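TETR family transcriptional repressor LFRR (Mycobacterium smegmatis, PDB 2V57) represses transcription of the lfrRA operon by binding directly, as a TetR-family regulator, to the lfrR-lfrA promoter region. Local coordinates at residues R14-I19 / R51-R56; A22-L27 / R61-H66; I102-Y107 / G159-K164. All coordinates share one frame; numbering follows the deposited sequence.

In the fold
Three contacts of an all-helical chain follow it from its DNA-binding end toward its interior. Contacts 1 and 2 share helix 11-27 and have centres about 10 Å apart; their segments alternate along the sequence, so this one helix is held first by the end of helix 46-52 and the loop after it, and then by helix 56-77. Y53 of contact 1 touches A62 of contact 2, and the same sulfate ion binds at both. Contact 3 comes later in the chain, its centre about 13 Å from that of contact 2 and 23 Å from that of contact 1. I102 of its short helix 102-106 packs on M24, L27 and L63, which ties helices 11-27 and 56-77 to the body of the regulator.

Contact 1 of 3, residues R14-I19 / R51-R56; sequences RTRRAI and RYYPER. With SO4 (sulfate ion), chain G.
R16 runs along the two neighbouring tyrosines Y52 and Y53, and its side chain can be followed atom by atom. CB lies beside the Y52 ring, 4.1 Å from Y52 CD1. With CG anti to the backbone N (chi1 -171°), the chain leaves Y52 and reaches the second tyrosine, R16 CG coming 3.4 Å from Y53 OH. CD then borders the sulfate, and a bend at chi3 turns the guanidinium so that NH1 donates to sulfate O2 at 2.8 Å, with an N-H...O angle of 147°. That oxygen lies in the guanidinium plane, at its edge. Y53 OH donates to the same O2 at 2.6 Å, so one sulfate oxygen is gripped twice from this contact; R65 binds the ion as well. The anion probably came from the crystallisation liquor.

The rest is van der Waals packing. T15 CG2 and I19 CD1 sit over one face of Y52, 3.8 Å and 4.3 Å from the ring centroid, both as CH-pi contacts. T15 CB lies 3.2 Å from Y52 OH, but no hydrogen bond joins the segments; T15 OG1 is bonded to A11 O instead. The other branch of I19, CG2, rests 3.8 Å from Y53 CE2. Helix 11-27 is thereby seated against the C-terminal end of the DNA-binding helix-turn-helix motif, in the three-helix N-terminal domain typical of TetR regulators.

Contact 2 of 3, residues A22-L27 / R61-H66; sequences AAMLVL and RALARH. With SO4 (sulfate ion), chain G.
L63 is the bump of this contact, and A23, M24 and L27 form the hollow that receives it, where the first helix of the TetR-type DNA-binding domain, 11-27, packs on helix 56-77, the helix that leads on into the rest of the subunit. The short axes pass 10.6 Å apart at -101°, nearly perpendicular, and L63 takes part in three of the four residue contacts. It has CG anti to the backbone N (chi1 174°), and its two methyl branches divide the work. CD1 enters between A23 and M24, lying 4.1 Å from A23 CB and 3.2 Å from M24 CG as modelled, tighter than usual and so doubtful in detail. CD2 goes to the other wall, 3.6 Å from L27 CD1, where the two leucines lie alongside, pointing opposite ways. I102 of helix 102-106 packs against M24, L27 and L63 as well, adding a third helix to this apolar cluster.

Past L63, the M24 chain, bent at chi3, carries its sulfur to the imidazole edge, SD standing 3.9 Å from H66 CD2, a Met-aromatic contact. Elsewhere on helix 56-77, R65 reaches the sulfate that also binds R16 and Y53: its NE bond to O1 is weak, whereas R65 NH1 donates to sulfate O1 at 2.9 Å with an angle of 157°.

Contact 3 of 3, residues I102-Y107 / G159-K164; sequences IVLFVY and GYEAAK
The Y160 ring is met obliquely by V103 and by L104 CG. This is helix-helix packing in the part of a TetR-family subunit that follows the DNA-binding domain, close to the dimer interface. V103 CB stands 3.6 Å from Y160 CE2, and V103 CG2 lies equally near Y160 OH, so the valine packs along the outer half of the ring. The other flat group, the E161 carboxylate, lies beside the two methyls of L104, with OE1 3.7 Å from L104 CD1 and OE2 nearest CD2; a bend at chi2 (-91°) brings it there.

Helix 102-106 crosses helix 147-164 at -133°, the short axes approaching to 10.2 Å. L104 and Y160 run antiparallel to each other, L104 CD1 being 3.9 Å from Y160 CB. Beyond the two segments, Y160 OH is hydrogen-bonded to Q96 O, which holds the buried phenol's polar end. Y107 OH bonds to E161 OE2 of the second subunit. At the contact's margin K164 reaches out to A28 O through its NZ, while farther back along its side chain K164 CD passes 4.3 Å from L104 CD1.

Contact 1 of 3, residues R14-I19 / R51-R56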
loop_
_atom_site.group_PDB
_atom_site.type_symbol
_atom_site.label_atom_id
_atom_site.label_comp_id
_atom_site.label_asym_id
_atom_site.label_seq_id
_atom_site.Cartn_x
_atom_site.Cartn_y
_atom_site.Cartn_z
ATOM N N ARG B 14 -12.409 -28.281 4.605
ATOM C CA ARG B 14 -12.501 -27.615 5.902
ATOM C C ARG B 14 -11.123 -27.258 6.460
ATOM O O ARG B 14 -10.914 -26.159 6.962
ATOM C CB ARG B 14 -13.296 -28.470 6.901
ATOM C CG ARG B 14 -14.776 -28.115 6.952
ATOM C CD ARG B 14 -15.583 -29.024 7.888
ATOM N NE ARG B 14 -16.119 -30.194 7.198
ATOM C CZ ARG B 14 -15.694 -31.439 7.393
ATOM N NH1 ARG B 14 -14.732 -31.686 8.271
ATOM N NH2 ARG B 14 -16.240 -32.440 6.717
ATOM N N THR B 15 -10.177 -28.181 6.353
ATOM C CA THR B 15 -8.810 -27.915 6.796
ATOM C C THR B 15 -8.171 -26.751 6.052
ATOM O O THR B 15 -7.521 -25.900 6.662
ATOM C CB THR B 15 -7.940 -29.174 6.655
ATOM O OG1 THR B 15 -8.457 -30.179 7.525
ATOM C CG2 THR B 15 -6.492 -28.890 7.037
ATOM N N ARG B 16 -8.350 -26.713 4.733
ATOM C CA ARG B 16 -7.833 -25.615 3.930
ATOM C C ARG B 16 -8.414 -24.270 4.378
ATOM O O ARG B 16 -7.678 -23.283 4.519
ATOM C CB ARG B 16 -8.135 -25.856 2.444
ATOM C CG ARG B 16 -7.458 -24.885 1.513
ATOM C CD ARG B 16 -7.850 -25.189 0.075
ATOM N NE ARG B 16 -9.188 -24.667 -0.152
ATOM C CZ ARG B 16 -9.417 -23.434 -0.571
ATOM N NH1 ARG B 16 -8.389 -22.645 -0.839
ATOM N NH2 ARG B 16 -10.657 -23.004 -0.730
ATOM N N ARG B 17 -9.727 -24.239 4.599
ATOM C CA ARG B 17 -10.400 -23.019 5.039
ATOM C C ARG B 17 -9.917 -22.588 6.425
ATOM O O ARG B 17 -9.724 -21.404 6.680
ATOM C CB ARG B 17 -11.918 -23.184 5.025
ATOM N N ALA B 18 -9.708 -23.557 7.309
ATOM C CA ALA B 18 -9.162 -23.266 8.639
ATOM C C ALA B 18 -7.772 -22.625 8.595
ATOM O O ALA B 18 -7.503 -21.654 9.322
ATOM C CB ALA B 18 -9.150 -24.534 9.509
ATOM N N ILE B 19 -6.886 -23.166 7.762
ATOM C CA ILE B 19 -5.529 -22.627 7.605
ATOM C C ILE B 19 -5.559 -21.209 7.034
ATOM O O ILE B 19 -4.894 -20.289 7.551
ATOM C CB ILE B 19 -4.664 -23.550 6.706
ATOM C CG1 ILE B 19 -4.503 -24.935 7.361
ATOM C CG2 ILE B 19 -3.302 -22.913 6.412
ATOM C CD1 ILE B 19 -4.042 -26.038 6.378
ATOM N N ARG B 51 1.313 -30.462 4.049
ATOM C CA ARG B 51 0.602 -31.218 3.013
ATOM C C ARG B 51 -0.355 -30.329 2.230
ATOM O O ARG B 51 -0.855 -30.715 1.166
ATOM C CB ARG B 51 -0.178 -32.387 3.624
ATOM C CG ARG B 51 0.695 -33.509 4.151
ATOM C CD ARG B 51 -0.143 -34.663 4.686
ATOM N NE ARG B 51 -1.100 -34.220 5.697
ATOM C CZ ARG B 51 -1.686 -35.028 6.575
ATOM N NH1 ARG B 51 -1.412 -36.328 6.568
ATOM N NH2 ARG B 51 -2.545 -34.539 7.463
ATOM N N TYR B 52 -0.636 -29.148 2.771
ATOM C CA TYR B 52 -1.461 -28.165 2.066
ATOM C C TYR B 52 -0.605 -27.077 1.407
ATOM O O TYR B 52 -0.818 -26.711 0.241
ATOM C CB TYR B 52 -2.482 -27.538 3.018
ATOM C CG TYR B 52 -3.590 -28.487 3.407
ATOM C CD1 TYR B 52 -4.902 -28.275 2.990
ATOM C CD2 TYR B 52 -3.320 -29.608 4.179
ATOM C CE1 TYR B 52 -5.916 -29.153 3.353
ATOM C CE2 TYR B 52 -4.318 -30.493 4.522
ATOM C CZ TYR B 52 -5.610 -30.264 4.111
ATOM O OH TYR B 52 -6.594 -31.155 4.482
ATOM N N TYR B 53 0.361 -26.563 2.166
ATOM C CA TYR B 53 1.279 -25.547 1.672
ATOM C C TYR B 53 2.704 -25.939 2.077
ATOM O O TYR B 53 3.070 -25.815 3.239
ATOM C CB TYR B 53 0.883 -24.179 2.232
ATOM C CG TYR B 53 -0.584 -23.890 1.996
ATOM C CD1 TYR B 53 -1.013 -23.438 0.760
ATOM C CD2 TYR B 53 -1.546 -24.104 3.000
ATOM C CE1 TYR B 53 -2.342 -23.203 0.503
ATOM C CE2 TYR B 53 -2.900 -23.849 2.754
ATOM C CZ TYR B 53 -3.282 -23.393 1.494
ATOM O OH TYR B 53 -4.602 -23.130 1.184
ATOM N N PRO B 54 3.503 -26.451 1.115
ATOM C CA PRO B 54 4.825 -27.008 1.446
ATOM C C PRO B 54 5.777 -25.955 2.005
ATOM O O PRO B 54 6.633 -26.276 2.817
ATOM C CB PRO B 54 5.347 -27.532 0.098
ATOM C CG PRO B 54 4.127 -27.748 -0.729
ATOM C CD PRO B 54 3.141 -26.679 -0.294
ATOM N N GLU B 55 5.632 -24.719 1.547
ATOM C CA GLU B 55 6.459 -23.617 2.010
ATOM C C GLU B 55 5.575 -22.428 2.346
ATOM O O GLU B 55 4.460 -22.296 1.834
ATOM C CB GLU B 55 7.494 -23.236 0.950
ATOM C CG GLU B 55 8.589 -24.291 0.796
ATOM C CD GLU B 55 9.725 -23.845 -0.106
ATOM O OE1 GLU B 55 10.897 -24.113 0.241
ATOM O OE2 GLU B 55 9.447 -23.232 -1.162
ATOM N N ARG B 56 6.077 -21.559 3.212
ATOM C CA ARG B 56 5.337 -20.390 3.644
ATOM C C ARG B 56 4.861 -19.559 2.457
ATOM O O ARG B 56 3.719 -19.071 2.430
ATOM C CB ARG B 56 6.234 -19.533 4.536
ATOM C CG ARG B 56 5.527 -18.418 5.240
ATOM C CD ARG B 56 6.451 -17.831 6.304
ATOM N NE ARG B 56 5.814 -16.779 7.079
ATOM C CZ ARG B 56 5.713 -15.517 6.672
ATOM N NH1 ARG B 56 6.207 -15.162 5.496
ATOM N NH2 ARG B 56 5.127 -14.612 7.444
HETATM S S SO4 G . -5.089 -23.020 -2.564
HETATM O O1 SO4 G . -5.070 -21.787 -3.330
HETATM O O2 SO4 G . -5.608 -22.808 -1.226
HETATM O O3 SO4 G . -5.926 -24.034 -3.225
HETATM O O4 SO4 G . -3.704 -23.494 -2.483
#

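Contact 2 of 3, residues A22-L27 / R61-H66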
loop_
_atom_site.group_PDB
_atom_site.type_symbol
_atom_site.label_atom_id
_atom_site.label_comp_id
_atom_site.label_asym_id
_atom_site.label_seq_id
_atom_site.Cartn_x
_atom_site.Cartn_y
_atom_site.Cartn_z
ATOM N N ALA B 22 -6.992 -18.803 9.583
ATOM C CA ALA B 22 -5.978 -18.535 10.594
ATOM C C ALA B 22 -4.888 -17.598 10.063
ATOM O O ALA B 22 -4.390 -16.731 10.794
ATOM C CB ALA B 22 -5.358 -19.838 11.116
ATOM N N ALA B 23 -4.516 -17.777 8.805
ATOM C CA ALA B 23 -3.511 -16.928 8.192
ATOM C C ALA B 23 -4.016 -15.489 8.113
ATOM O O ALA B 23 -3.278 -14.546 8.393
ATOM C CB ALA B 23 -3.124 -17.465 6.803
ATOM N N MET B 24 -5.278 -15.323 7.729
ATOM C CA MET B 24 -5.861 -13.984 7.624
ATOM C C MET B 24 -5.822 -13.231 8.958
ATOM O O MET B 24 -5.596 -12.013 8.995
ATOM C CB MET B 24 -7.307 -14.063 7.123
ATOM C CG MET B 24 -7.446 -14.237 5.642
ATOM S SD MET B 24 -9.172 -14.200 5.150
ATOM C CE MET B 24 -9.660 -12.604 5.796
ATOM N N LEU B 25 -6.044 -13.947 10.060
ATOM C CA LEU B 25 -6.015 -13.305 11.376
ATOM C C LEU B 25 -4.593 -13.068 11.875
ATOM O O LEU B 25 -4.247 -11.983 12.365
ATOM C CB LEU B 25 -6.795 -14.163 12.386
ATOM C CG LEU B 25 -6.804 -13.689 13.837
ATOM C CD1 LEU B 25 -7.581 -12.380 13.973
ATOM C CD2 LEU B 25 -7.395 -14.782 14.731
ATOM N N VAL B 26 -3.756 -14.090 11.749
ATOM C CA VAL B 26 -2.419 -14.045 12.337
ATOM C C VAL B 26 -1.497 -13.067 11.592
ATOM O O VAL B 26 -0.810 -12.253 12.209
ATOM C CB VAL B 26 -1.785 -15.443 12.360
ATOM C CG1 VAL B 26 -0.298 -15.362 12.730
ATOM C CG2 VAL B 26 -2.560 -16.346 13.344
ATOM N N LEU B 27 -1.500 -13.135 10.273
ATOM C CA LEU B 27 -0.586 -12.293 9.505
ATOM C C LEU B 27 -0.986 -10.827 9.539
ATOM O O LEU B 27 -0.152 -9.957 9.323
ATOM C CB LEU B 27 -0.474 -12.786 8.054
ATOM C CG LEU B 27 0.146 -14.173 7.910
ATOM C CD1 LEU B 27 -0.089 -14.696 6.500
ATOM C CD2 LEU B 27 1.638 -14.123 8.246
ATOM N N ARG B 61 0.704 -16.913 -1.286
ATOM C CA ARG B 61 0.036 -16.805 -2.573
ATOM C C ARG B 61 -1.423 -17.304 -2.509
ATOM O O ARG B 61 -2.355 -16.641 -3.002
ATOM C CB ARG B 61 0.867 -17.511 -3.649
ATOM C CG ARG B 61 2.298 -16.919 -3.765
ATOM C CD ARG B 61 3.297 -17.961 -4.282
ATOM N NE ARG B 61 4.676 -17.533 -4.047
ATOM C CZ ARG B 61 5.520 -17.210 -5.019
ATOM N NH1 ARG B 61 5.120 -17.301 -6.272
ATOM N NH2 ARG B 61 6.758 -16.816 -4.742
ATOM N N ALA B 62 -1.638 -18.446 -1.861
ATOM C CA ALA B 62 -3.008 -18.926 -1.605
ATOM C C ALA B 62 -3.894 -17.933 -0.823
ATOM O O ALA B 62 -5.074 -17.753 -1.146
ATOM C CB ALA B 62 -2.974 -20.271 -0.879
ATOM N N LEU B 63 -3.329 -17.289 0.196
ATOM C CA LEU B 63 -4.094 -16.344 1.006
ATOM C C LEU B 63 -4.499 -15.164 0.126
ATOM O O LEU B 63 -5.642 -14.694 0.169
ATOM C CB LEU B 63 -3.240 -15.844 2.179
ATOM C CG LEU B 63 -3.789 -14.731 3.085
ATOM C CD1 LEU B 63 -4.957 -15.234 3.873
ATOM C CD2 LEU B 63 -2.706 -14.204 4.038
ATOM N N ALA B 64 -3.547 -14.694 -0.678
ATOM C CA ALA B 64 -3.788 -13.556 -1.566
ATOM C C ALA B 64 -4.884 -13.883 -2.586
ATOM O O ALA B 64 -5.812 -13.090 -2.794
ATOM C CB ALA B 64 -2.471 -13.105 -2.250
ATOM N N ARG B 65 -4.794 -15.043 -3.231
ATOM C CA ARG B 65 -5.913 -15.527 -4.031
ATOM C C ARG B 65 -7.254 -15.500 -3.241
ATOM O O ARG B 65 -8.256 -14.947 -3.702
ATOM C CB ARG B 65 -5.630 -16.934 -4.601
ATOM C CG ARG B 65 -4.569 -16.984 -5.725
ATOM C CD ARG B 65 -4.605 -18.349 -6.431
ATOM N NE ARG B 65 -4.194 -19.470 -5.572
ATOM C CZ ARG B 65 -2.917 -19.794 -5.331
ATOM N NH1 ARG B 65 -2.619 -20.844 -4.580
ATOM N NH2 ARG B 65 -1.929 -19.074 -5.850
ATOM N N HIS B 66 -7.258 -16.076 -2.045
ATOM C CA HIS B 66 -8.477 -16.166 -1.243
ATOM C C HIS B 66 -9.069 -14.787 -0.932
ATOM O O HIS B 66 -10.280 -14.583 -1.104
ATOM C CB HIS B 66 -8.223 -16.964 0.048
ATOM C CG HIS B 66 -9.439 -17.106 0.928
ATOM N ND1 HIS B 66 -10.571 -17.790 0.538
ATOM C CD2 HIS B 66 -9.682 -16.665 2.185
ATOM C CE1 HIS B 66 -11.463 -17.752 1.516
ATOM N NE2 HIS B 66 -10.947 -17.076 2.524
HETATM S S SO4 G . -5.089 -23.020 -2.564
HETATM O O1 SO4 G . -5.070 -21.787 -3.330
HETATM O O2 SO4 G . -5.608 -22.808 -1.226
HETATM O O3 SO4 G . -5.926 -24.034 -3.225
HETATM O O4 SO4 G . -3.704 -23.494 -2.483
#

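Contact 3 of 3, residues I102-Y107 / G159-K164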
loop_
_atom_site.group_PDB
_atom_site.type_symbol
_atom_site.label_atom_id
_atom_site.label_comp_id
_atom_site.label_asym_id
_atom_site.label_seq_id
_atom_site.Cartn_x
_atom_site.Cartn_y
_atom_site.Cartn_z
ATOM N N ILE B 102 -6.007 -7.523 6.562
ATOM C CA ILE B 102 -5.183 -8.471 5.796
ATOM C C ILE B 102 -4.965 -7.949 4.371
ATOM O O ILE B 102 -3.984 -8.284 3.691
ATOM C CB ILE B 102 -5.774 -9.911 5.779
ATOM C CG1 ILE B 102 -4.710 -10.924 5.318
ATOM C CG2 ILE B 102 -7.033 -9.985 4.912
ATOM C CD1 ILE B 102 -3.547 -11.065 6.314
ATOM N N VAL B 103 -5.873 -7.096 3.914
ATOM C CA VAL B 103 -5.717 -6.490 2.591
ATOM C C VAL B 103 -4.409 -5.693 2.464
ATOM O O VAL B 103 -3.822 -5.644 1.389
ATOM C CB VAL B 103 -6.950 -5.632 2.196
ATOM C CG1 VAL B 103 -6.739 -4.966 0.836
ATOM C CG2 VAL B 103 -8.216 -6.503 2.215
ATOM N N LEU B 104 -3.940 -5.099 3.562
ATOM C CA LEU B 104 -2.655 -4.405 3.561
ATOM C C LEU B 104 -1.517 -5.382 3.337
ATOM O O LEU B 104 -0.468 -5.041 2.768
ATOM C CB LEU B 104 -2.423 -3.698 4.897
ATOM C CG LEU B 104 -3.378 -2.561 5.268
ATOM C CD1 LEU B 104 -3.276 -2.280 6.759
ATOM C CD2 LEU B 104 -3.062 -1.306 4.455
ATOM N N PHE B 105 -1.706 -6.601 3.818
ATOM C CA PHE B 105 -0.664 -7.610 3.668
ATOM C C PHE B 105 -0.626 -8.108 2.219
ATOM O O PHE B 105 0.457 -8.250 1.642
ATOM C CB PHE B 105 -0.876 -8.755 4.678
ATOM C CG PHE B 105 0.230 -9.803 4.694
ATOM C CD1 PHE B 105 1.271 -9.724 5.597
ATOM C CD2 PHE B 105 0.180 -10.900 3.841
ATOM C CE1 PHE B 105 2.271 -10.700 5.639
ATOM C CE2 PHE B 105 1.178 -11.876 3.876
ATOM C CZ PHE B 105 2.226 -11.769 4.778
ATOM N N VAL B 106 -1.793 -8.340 1.610
ATOM C CA VAL B 106 -1.805 -8.983 0.291
ATOM C C VAL B 106 -1.852 -8.049 -0.927
ATOM O O VAL B 106 -1.579 -8.480 -2.040
ATOM C CB VAL B 106 -2.928 -10.047 0.155
ATOM C CG1 VAL B 106 -2.826 -11.072 1.294
ATOM C CG2 VAL B 106 -4.312 -9.384 0.115
ATOM N N TYR B 107 -2.175 -6.777 -0.720
ATOM C CA TYR B 107 -2.367 -5.858 -1.847
ATOM C C TYR B 107 -1.221 -5.836 -2.868
ATOM O O TYR B 107 -1.454 -5.996 -4.062
ATOM C CB TYR B 107 -2.655 -4.437 -1.350
ATOM C CG TYR B 107 -2.957 -3.470 -2.478
ATOM C CD1 TYR B 107 -4.189 -3.491 -3.134
ATOM C CD2 TYR B 107 -2.014 -2.545 -2.888
ATOM C CE1 TYR B 107 -4.462 -2.619 -4.176
ATOM C CE2 TYR B 107 -2.284 -1.659 -3.923
ATOM C CZ TYR B 107 -3.508 -1.700 -4.563
ATOM O OH TYR B 107 -3.770 -0.812 -5.597
ATOM N N GLY B 159 -8.105 3.495 5.154
ATOM C CA GLY B 159 -9.193 3.034 5.993
ATOM C C GLY B 159 -8.782 1.894 6.911
ATOM O O GLY B 159 -9.075 1.939 8.096
ATOM N N TYR B 160 -8.120 0.864 6.378
ATOM C CA TYR B 160 -7.675 -0.233 7.251
ATOM C C TYR B 160 -6.707 0.260 8.321
ATOM O O TYR B 160 -6.722 -0.224 9.456
ATOM C CB TYR B 160 -7.018 -1.375 6.477
ATOM C CG TYR B 160 -7.859 -1.938 5.362
ATOM C CD1 TYR B 160 -9.088 -2.540 5.619
ATOM C CD2 TYR B 160 -7.416 -1.880 4.050
ATOM C CE1 TYR B 160 -9.848 -3.053 4.595
ATOM C CE2 TYR B 160 -8.172 -2.381 3.019
ATOM C CZ TYR B 160 -9.393 -2.962 3.295
ATOM O OH TYR B 160 -10.143 -3.467 2.262
ATOM N N GLU B 161 -5.844 1.200 7.951
ATOM C CA GLU B 161 -4.867 1.745 8.892
ATOM C C GLU B 161 -5.569 2.514 9.992
ATOM O O GLU B 161 -5.244 2.363 11.173
ATOM C CB GLU B 161 -3.874 2.670 8.184
ATOM C CG GLU B 161 -3.192 2.067 6.975
ATOM C CD GLU B 161 -1.893 1.387 7.312
ATOM O OE1 GLU B 161 -1.829 0.716 8.364
ATOM O OE2 GLU B 161 -0.930 1.531 6.520
ATOM N N ALA B 162 -6.522 3.358 9.604
ATOM C CA ALA B 162 -7.275 4.148 10.568
ATOM C C ALA B 162 -8.004 3.229 11.547
ATOM O O ALA B 162 -8.137 3.543 12.734
ATOM C CB ALA B 162 -8.267 5.059 9.857
ATOM N N ALA B 163 -8.450 2.089 11.037
ATOM C CA ALA B 163 -9.195 1.111 11.829
ATOM C C ALA B 163 -8.308 0.411 12.854
ATOM O O ALA B 163 -8.752 0.114 13.956
ATOM C CB ALA B 163 -9.839 0.104 10.936
ATOM N N LYS B 164 -7.066 0.124 12.483
ATOM C CA LYS B 164 -6.111 -0.398 13.451
ATOM C C LYS B 164 -5.829 0.663 14.519
ATOM O O LYS B 164 -5.494 0.335 15.659
ATOM C CB LYS B 164 -4.809 -0.838 12.766
ATOM C CG LYS B 164 -4.994 -1.866 11.665
ATOM C CD LYS B 164 -3.669 -2.244 11.001
ATOM C CE LYS B 164 -3.102 -3.532 11.586
ATOM N NZ LYS B 164 -2.066 -4.146 10.706
#